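Local coordinates for protein exopolyphosphatase (Cytophaga hutchinsonii, PDB 3MDQ) that probably hydrolyses inorganic polyphosphate from the chain ends, releasing orthophosphate, at residues A[185-199]-A[275-287]. Residues are numbered along the deposited sequence; the frame is centred on the assembly and turned at random.
Sequences HNYFDEVLVPLEKAI and VAICLIEHVLKLV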
ATOM      1  N   HIS A 185       3.395  18.759   7.956  0.60  9.58           N
ATOM      2  CA  HIS A 185       4.502  19.075   7.064  0.60  9.00           C
ATOM      3  C   HIS A 185       5.817  19.326   7.802  0.60  8.91           C
ATOM      4  O   HIS A 185       6.917  19.105   7.258  0.60  9.79           O
ATOM      5  CB  HIS A 185       4.143  20.233   6.126  0.60 10.96           C
ATOM      6  CG  HIS A 185       3.127  19.854   5.087  0.60 10.93           C
ATOM      7  ND1 HIS A 185       3.444  19.066   3.998  0.60 13.63           N
ATOM      8  CD2 HIS A 185       1.801  20.105   4.994  0.60 21.32           C
ATOM      9  CE1 HIS A 185       2.356  18.854   3.286  0.60 15.44           C
ATOM     10  NE2 HIS A 185       1.350  19.485   3.857  0.60 18.88           N
ATOM     11  N   ASN A 186       5.725  19.805   9.040  1.00  8.27           N
ATOM     12  CA  ASN A 186       6.924  19.873   9.872  1.00  8.60           C
ATOM     13  C   ASN A 186       7.451  18.487  10.178  1.00  8.99           C
ATOM     14  O   ASN A 186       8.651  18.226  10.128  1.00  9.78           O
ATOM     15  CB  ASN A 186       6.604  20.611  11.161  1.00  8.44           C
ATOM     16  CG  ASN A 186       7.820  20.733  12.072  1.00  8.18           C
ATOM     17  OD1 ASN A 186       8.774  21.437  11.737  1.00  9.37           O
ATOM     18  ND2 ASN A 186       7.758  20.105  13.244  1.00  8.56           N
ATOM     19  N   TYR A 187       6.566  17.581  10.529  1.00  7.12           N
ATOM     20  CA  TYR A 187       6.976  16.193  10.780  1.00  8.40           C
ATOM     21  C   TYR A 187       7.570  15.570   9.535  1.00  9.49           C
ATOM     22  O   TYR A 187       8.630  14.922   9.593  1.00  9.48           O
ATOM     23  CB  TYR A 187       5.827  15.360  11.270  1.00  8.81           C
ATOM     24  CG  TYR A 187       6.151  13.917  11.537  1.00  8.40           C
ATOM     25  CD1 TYR A 187       7.055  13.560  12.511  1.00 10.53           C
ATOM     26  CD2 TYR A 187       5.545  12.900  10.834  1.00  9.94           C
ATOM     27  CE1 TYR A 187       7.342  12.236  12.796  1.00 11.74           C
ATOM     28  CE2 TYR A 187       5.826  11.581  11.121  1.00 13.19           C
ATOM     29  CZ  TYR A 187       6.715  11.252  12.083  1.00 13.26           C
ATOM     30  OH  TYR A 187       7.008   9.941  12.378  1.00 19.08           O
ATOM     31  N   PHE A 188       6.907  15.746   8.405  1.00  9.36           N
ATOM     32  CA  PHE A 188       7.460  15.194   7.153  1.00  9.51           C
ATOM     33  C   PHE A 188       8.847  15.773   6.800  1.00 11.02           C
ATOM     34  O   PHE A 188       9.732  15.018   6.349  1.00 11.21           O
ATOM     35  CB  PHE A 188       6.492  15.367   5.974  1.00 10.23           C
ATOM     36  CG  PHE A 188       5.144  14.665   6.136  1.00 10.17           C
ATOM     37  CD1 PHE A 188       5.022  13.448   6.822  1.00 11.19           C
ATOM     38  CD2 PHE A 188       4.013  15.225   5.561  1.00 11.42           C
ATOM     39  CE1 PHE A 188       3.784  12.854   6.939  1.00 12.46           C
ATOM     40  CE2 PHE A 188       2.781  14.605   5.657  1.00  9.96           C
ATOM     41  CZ  PHE A 188       2.670  13.445   6.347  1.00 13.50           C
ATOM     42  N   ASP A 189       9.044  17.065   7.039  1.00  9.69           N
ATOM     43  CA  ASP A 189      10.347  17.692   6.878  1.00 11.44           C
ATOM     44  C   ASP A 189      11.422  16.954   7.677  1.00 11.93           C
ATOM     45  O   ASP A 189      12.542  16.780   7.207  1.00 14.12           O
ATOM     46  CB  ASP A 189      10.345  19.132   7.369  1.00 12.15           C
ATOM     47  CG  ASP A 189       9.688  20.114   6.427  1.00 16.37           C
ATOM     48  OD1 ASP A 189       9.436  19.797   5.243  1.00 15.63           O
ATOM     49  OD2 ASP A 189       9.407  21.249   6.876  1.00 14.50           O
ATOM     50  N   GLU A 190      11.109  16.545   8.905  1.00  9.74           N
ATOM     51  CA  GLU A 190      12.071  15.869   9.769  1.00 11.81           C
ATOM     52  C   GLU A 190      12.336  14.424   9.318  1.00 13.99           C
ATOM     53  O   GLU A 190      13.486  13.968   9.330  1.00 18.28           O
ATOM     54  CB  GLU A 190      11.579  15.903  11.227  1.00 12.86           C
ATOM     55  CG  GLU A 190      11.555  17.303  11.851  1.00 13.19           C
ATOM     56  CD  GLU A 190      12.909  17.989  11.827  1.00 19.56           C
ATOM     57  OE1 GLU A 190      13.889  17.329  12.192  1.00 26.48           O
ATOM     58  OE2 GLU A 190      12.988  19.141  11.354  1.00 22.44           O
ATOM     59  N   VAL A 191      11.283  13.705   8.922  0.50 11.77           N
ATOM     60  CA  VAL A 191      11.353  12.258   8.622  0.50 11.83           C
ATOM     61  C   VAL A 191      12.010  11.981   7.267  0.50  9.81           C
ATOM     62  O   VAL A 191      12.821  11.039   7.112  0.50  9.56           O
ATOM     63  CB  VAL A 191       9.927  11.604   8.615  0.50 13.33           C
ATOM     64  CG1 VAL A 191       9.990  10.136   8.148  0.50 12.17           C
ATOM     65  CG2 VAL A 191       9.278  11.671   9.975  0.50 16.54           C
ATOM     66  N   LEU A 192      11.695  12.824   6.296  1.00 11.55           N
ATOM     67  CA  LEU A 192      11.976  12.506   4.882  1.00 11.88           C
ATOM     68  C   LEU A 192      13.297  13.006   4.347  1.00 10.13           C
ATOM     69  O   LEU A 192      13.532  13.010   3.148  1.00 10.92           O
ATOM     70  CB  LEU A 192      10.814  12.962   3.993  1.00 11.96           C
ATOM     71  CG  LEU A 192       9.496  12.264   4.296  1.00 12.46           C
ATOM     72  CD1 LEU A 192       8.463  12.936   3.396  1.00 15.54           C
ATOM     73  CD2 LEU A 192       9.589  10.757   4.062  1.00 14.71           C
ATOM     74  N   VAL A 193      14.213  13.400   5.230  1.00 10.49           N
ATOM     75  CA  VAL A 193      15.512  13.852   4.764  1.00 10.60           C
ATOM     76  C   VAL A 193      16.218  12.872   3.827  1.00 12.64           C
ATOM     77  O   VAL A 193      16.722  13.285   2.810  1.00 11.76           O
ATOM     78  CB  VAL A 193      16.437  14.287   5.954  1.00 11.73           C
ATOM     79  CG1 VAL A 193      17.833  14.647   5.434  1.00 15.82           C
ATOM     80  CG2 VAL A 193      15.840  15.539   6.599  1.00 12.67           C
ATOM     81  N   PRO A 194      16.176  11.566   4.120  1.00 11.31           N
ATOM     82  CA  PRO A 194      16.870  10.630   3.218  1.00 10.47           C
ATOM     83  C   PRO A 194      16.192  10.598   1.842  1.00 12.00           C
ATOM     84  O   PRO A 194      16.844  10.384   0.837  1.00 10.89           O
ATOM     85  CB  PRO A 194      16.746   9.300   3.945  1.00 11.90           C
ATOM     86  CG  PRO A 194      16.607   9.689   5.394  1.00 15.07           C
ATOM     87  CD  PRO A 194      15.782  10.917   5.385  1.00 12.78           C
ATOM     88  N   LEU A 195      14.877  10.830   1.812  1.00 10.38           N
ATOM     89  CA  LEU A 195      14.177  10.910   0.542  1.00  9.34           C
ATOM     90  C   LEU A 195      14.583  12.150  -0.246  1.00 10.43           C
ATOM     91  O   LEU A 195      14.858  12.074  -1.454  1.00 11.41           O
ATOM     92  CB  LEU A 195      12.667  10.847   0.737  1.00  8.33           C
ATOM     93  CG  LEU A 195      11.848  11.084  -0.519  1.00  9.08           C
ATOM     94  CD1 LEU A 195      12.003   9.924  -1.541  1.00 11.56           C
ATOM     95  CD2 LEU A 195      10.377  11.223  -0.156  1.00 12.14           C
ATOM     96  N   GLU A 196      14.693  13.290   0.433  1.00 10.78           N
ATOM     97  CA  GLU A 196      15.104  14.495  -0.234  1.00 12.92           C
ATOM     98  C   GLU A 196      16.489  14.314  -0.870  1.00 12.34           C
ATOM     99  O   GLU A 196      16.744  14.746  -2.011  1.00 11.62           O
ATOM    100  CB  GLU A 196      15.201  15.655   0.751  1.00 14.49           C
ATOM    101  CG  GLU A 196      13.971  16.227   1.247  1.00 16.23           C
ATOM    102  CD  GLU A 196      14.358  17.468   2.071  1.00 24.78           C
ATOM    103  OE1 GLU A 196      14.680  17.326   3.262  1.00 26.87           O
ATOM    104  OE2 GLU A 196      14.476  18.560   1.475  1.00 28.82           O
ATOM    105  N   LYS A 197      17.391  13.697  -0.117  1.00  9.98           N
ATOM    106  CA  LYS A 197      18.751  13.472  -0.586  1.00 13.03           C
ATOM    107  C   LYS A 197      18.754  12.582  -1.816  1.00 12.73           C
ATOM    108  O   LYS A 197      19.446  12.867  -2.785  1.00 13.99           O
ATOM    109  CB  LYS A 197      19.613  12.909   0.547  1.00 15.40           C
ATOM    110  CG  LYS A 197      19.940  13.960   1.589  1.00 22.75           C
ATOM    111  CD  LYS A 197      20.827  13.380   2.682  1.00 34.10           C
ATOM    112  CE  LYS A 197      21.179  14.424   3.732  1.00 32.65           C
ATOM    113  NZ  LYS A 197      21.617  13.744   4.982  1.00 40.41           N
ATOM    114  N   ALA A 198      17.976  11.492  -1.766  1.00  9.47           N
ATOM    115  CA  ALA A 198      17.882  10.589  -2.917  1.00 10.24           C
ATOM    116  C   ALA A 198      17.297  11.233  -4.161  1.00 11.57           C
ATOM    117  O   ALA A 198      17.734  10.960  -5.278  1.00 10.88           O
ATOM    118  CB  ALA A 198      17.109   9.329  -2.536  1.00  9.07           C
ATOM    119  N   ILE A 199      16.276  12.047  -3.976  1.00  9.93           N
ATOM    120  CA  ILE A 199      15.692  12.781  -5.087  1.00  9.38           C
ATOM    121  C   ILE A 199      16.723  13.725  -5.702  1.00 11.29           C
ATOM    122  O   ILE A 199      16.877  13.807  -6.935  1.00 12.84           O
ATOM    123  CB  ILE A 199      14.426  13.559  -4.651  1.00  9.77           C
ATOM    124  CG1 ILE A 199      13.290  12.582  -4.372  1.00 10.03           C
ATOM    125  CG2 ILE A 199      13.983  14.599  -5.718  1.00 10.81           C
ATOM    126  CD1 ILE A 199      12.023  13.205  -3.699  1.00 11.37           C
ATOM    127  N   VAL A 275      -4.328  12.646   6.032  1.00 10.29           N
ATOM    128  CA  VAL A 275      -2.891  12.696   6.251  1.00 10.65           C
ATOM    129  C   VAL A 275      -2.108  12.088   5.098  1.00  9.98           C
ATOM    130  O   VAL A 275      -1.029  12.559   4.745  1.00 10.85           O
ATOM    131  CB  VAL A 275      -2.478  12.097   7.637  1.00 13.39           C
ATOM    132  CG1 VAL A 275      -3.077  12.957   8.774  1.00 13.04           C
ATOM    133  CG2 VAL A 275      -2.886  10.638   7.807  1.00 13.33           C
ATOM    134  N   ALA A 276      -2.677  11.060   4.459  1.00  9.50           N
ATOM    135  CA  ALA A 276      -2.066  10.486   3.292  1.00  9.84           C
ATOM    136  C   ALA A 276      -1.964  11.497   2.158  1.00 10.45           C
ATOM    137  O   ALA A 276      -0.902  11.601   1.512  1.00 10.98           O
ATOM    138  CB  ALA A 276      -2.839   9.205   2.869  1.00  9.94           C
ATOM    139  N   ILE A 277      -3.055  12.225   1.879  0.50  9.98           N
ATOM    140  CA  ILE A 277      -3.011  13.235   0.799  0.50 10.97           C
ATOM    141  C   ILE A 277      -2.040  14.372   1.131  0.50 11.06           C
ATOM    142  O   ILE A 277      -1.411  14.924   0.228  0.50 11.38           O
ATOM    143  CB  ILE A 277      -4.423  13.758   0.320  0.50 14.66           C
ATOM    144  CG1 ILE A 277      -4.530  13.611  -1.224  0.50 13.35           C
ATOM    145  CG2 ILE A 277      -4.552  15.240   0.573  0.50 15.98           C
ATOM    146  CD1 ILE A 277      -5.857  13.510  -1.780  0.50 20.13           C
ATOM    147  N   CYS A 278      -1.891  14.726   2.409  1.00 11.28           N
ATOM    148  CA  CYS A 278      -0.889  15.711   2.817  1.00 12.04           C
ATOM    149  C   CYS A 278       0.511  15.196   2.506  1.00 10.75           C
ATOM    150  O   CYS A 278       1.355  15.956   2.079  1.00 10.95           O
ATOM    151  CB  CYS A 278      -0.991  16.018   4.311  1.00 14.13           C
ATOM    152  SG  CYS A 278      -2.451  17.023   4.670  1.00 21.63           S
ATOM    153  N   LEU A 279       0.770  13.927   2.768  1.00  8.94           N
ATOM    154  CA  LEU A 279       2.087  13.327   2.433  1.00  9.66           C
ATOM    155  C   LEU A 279       2.336  13.345   0.938  1.00  8.15           C
ATOM    156  O   LEU A 279       3.434  13.664   0.493  1.00  9.16           O
ATOM    157  CB  LEU A 279       2.198  11.894   2.974  1.00  8.16           C
ATOM    158  CG  LEU A 279       3.489  11.151   2.698  1.00 10.46           C
ATOM    159  CD1 LEU A 279       4.679  11.959   3.236  1.00 11.09           C
ATOM    160  CD2 LEU A 279       3.436   9.745   3.295  1.00 11.57           C
ATOM    161  N   ILE A 280       1.325  13.025   0.149  1.00  8.75           N
ATOM    162  CA  ILE A 280       1.478  13.043  -1.314  1.00  8.56           C
ATOM    163  C   ILE A 280       1.807  14.468  -1.796  1.00  8.95           C
ATOM    164  O   ILE A 280       2.732  14.655  -2.613  1.00  9.98           O
ATOM    165  CB  ILE A 280       0.212  12.514  -2.042  1.00  8.64           C
ATOM    166  CG1 ILE A 280      -0.073  11.068  -1.663  1.00 11.62           C
ATOM    167  CG2 ILE A 280       0.420  12.600  -3.586  1.00 10.23           C
ATOM    168  CD1 ILE A 280      -1.508  10.573  -2.101  1.00 11.64           C
ATOM    169  N   GLU A 281       1.083  15.455  -1.277  0.50  9.41           N
ATOM    170  CA  GLU A 281       1.346  16.843  -1.625  0.50  9.07           C
ATOM    171  C   GLU A 281       2.801  17.171  -1.267  0.50  9.52           C
ATOM    172  O   GLU A 281       3.530  17.730  -2.094  0.50  9.25           O
ATOM    173  CB  GLU A 281       0.345  17.780  -0.942  0.50  9.96           C
ATOM    174  CG  GLU A 281       0.623  19.257  -1.127  0.50 10.07           C
ATOM    175  CD  GLU A 281       0.268  19.800  -2.473  0.50 16.26           C
ATOM    176  OE1 GLU A 281      -0.196  19.055  -3.345  0.50 13.33           O
ATOM    177  OE2 GLU A 281       0.461  21.020  -2.658  0.50 24.07           O
ATOM    178  N   HIS A 282       3.231  16.783  -0.062  1.00 10.15           N
ATOM    179  CA  HIS A 282       4.588  17.058   0.383  1.00  9.95           C
ATOM    180  C   HIS A 282       5.598  16.512  -0.604  1.00 10.54           C
ATOM    181  O   HIS A 282       6.549  17.200  -0.993  1.00 12.31           O
ATOM    182  CB  HIS A 282       4.798  16.429   1.752  1.00  9.82           C
ATOM    183  CG  HIS A 282       6.047  16.874   2.428  1.00 13.61           C
ATOM    184  ND1 HIS A 282       6.054  17.902   3.335  1.00 15.18           N
ATOM    185  CD2 HIS A 282       7.319  16.429   2.340  1.00 14.19           C
ATOM    186  CE1 HIS A 282       7.295  18.103   3.754  1.00 14.16           C
ATOM    187  NE2 HIS A 282       8.086  17.237   3.157  1.00 13.68           N
ATOM    188  N   VAL A 283       5.390  15.266  -1.026  1.00  9.95           N
ATOM    189  CA  VAL A 283       6.308  14.613  -1.988  1.00 11.81           C
ATOM    190  C   VAL A 283       6.265  15.276  -3.371  1.00 13.09           C
ATOM    191  O   VAL A 283       7.296  15.494  -4.003  1.00 11.40           O
ATOM    192  CB  VAL A 283       6.029  13.091  -2.066  1.00 11.08           C
ATOM    193  CG1 VAL A 283       6.916  12.424  -3.167  1.00 12.23           C
ATOM    194  CG2 VAL A 283       6.283  12.452  -0.700  1.00 13.24           C
ATOM    195  N   LEU A 284       5.077  15.650  -3.817  1.00 11.94           N
ATOM    196  CA  LEU A 284       4.920  16.384  -5.081  1.00 15.09           C
ATOM    197  C   LEU A 284       5.722  17.644  -5.158  1.00 16.05           C
ATOM    198  O   LEU A 284       6.264  17.976  -6.238  1.00 19.98           O
ATOM    199  CB  LEU A 284       3.462  16.778  -5.325  1.00 17.03           C
ATOM    200  CG  LEU A 284       2.644  15.774  -6.055  1.00 20.17           C
ATOM    201  CD1 LEU A 284       1.206  16.301  -6.074  1.00 24.60           C
ATOM    202  CD2 LEU A 284       3.181  15.567  -7.515  1.00 19.47           C
ATOM    203  N   LYS A 285       5.855  18.362  -4.040  1.00 13.36           N
ATOM    204  CA  LYS A 285       6.649  19.571  -4.003  1.00 17.17           C
ATOM    205  C   LYS A 285       8.139  19.274  -4.151  1.00 21.15           C
ATOM    206  O   LYS A 285       8.884  20.140  -4.595  1.00 23.34           O
ATOM    207  CB  LYS A 285       6.366  20.355  -2.716  1.00 18.64           C
ATOM    208  CG  LYS A 285       4.951  20.936  -2.686  1.00 29.28           C
ATOM    209  N   LEU A 286       8.564  18.053  -3.828  1.00 15.42           N
ATOM    210  CA  LEU A 286       9.980  17.608  -3.998  1.00 15.31           C
ATOM    211  C   LEU A 286      10.343  17.094  -5.387  1.00 18.45           C
ATOM    212  O   LEU A 286      11.514  17.130  -5.771  1.00 18.34           O
ATOM    213  CB  LEU A 286      10.313  16.489  -2.984  1.00 14.49           C
ATOM    214  CG  LEU A 286      10.118  16.776  -1.502  1.00 16.40           C
ATOM    215  CD1 LEU A 286      10.419  15.571  -0.641  1.00 17.82           C
ATOM    216  CD2 LEU A 286      10.956  18.010  -1.077  1.00 21.60           C
ATOM    217  N   VAL A 287       9.343  16.679  -6.164  0.50 18.74           N
ATOM    218  CA  VAL A 287       9.523  16.133  -7.516  0.50 17.87           C
ATOM    219  C   VAL A 287       8.995  17.116  -8.537  0.50 22.15           C
ATOM    220  O   VAL A 287       8.079  17.868  -8.246  0.50 26.54           O
ATOM    221  CB  VAL A 287       8.738  14.821  -7.657  0.50 16.47           C
ATOM    222  CG1 VAL A 287       8.961  14.142  -9.055  0.50 14.07           C
ATOM    223  CG2 VAL A 287       9.095  13.887  -6.499  0.50 16.92           C
TER
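His-282 ND1 and His-185 ND1 share the one hydrogen bond across this contact, 2.9 Å long and nearly straight at 176° in the modelled one of two His-185 conformers. In that conformer the imidazoles meet rim to rim, their planes nearly parallel, and each ND1 lies at the edge of the other ring, near its plane. With CG anti to the backbone N (chi1 -168°), the His-282 ring reaches across to helix 178-191, where Phe-188 CB sits over the centre of one imidazole face, 3.6 Å from the centroid. The phenyl group beyond that CB turns its edge to His-282, the planes 70° apart, while Leu-279 CD1 lies almost on the phenyl normal, 3.7 Å from the ring centroid, a CH-pi contact. At the imidazole edge, Asp-189 OD1 lies 3.1 Å from His-282 CE1, a position from which it would probably favour positive charge on the ring. Replacing His-282 by an alanine removes the imidazole, and His-185 ND1 would probably be left without this mate, with a gap opened beside Phe-188 CB. In the actin-like ATPase clan fold, the contact joins helix 267-286 to two successive helices flanking a mixed sheet: Leu-195 and Ala-198 also touch Trp-155 of strand 153-159. The chain leaves helical geometry at Leu-192, also the N-cap of helix 193-202, and 193-199 runs closer to parallel with 275-286 than 185-191 does. Leu-192 CD1 touches Leu-279 CD1 (3.9 Å) and, in another direction, His-282 CD2. Farther along, Ile-199 CD1 packs 3.8 Å from Leu-286 CB and also meets Val-287 CG2.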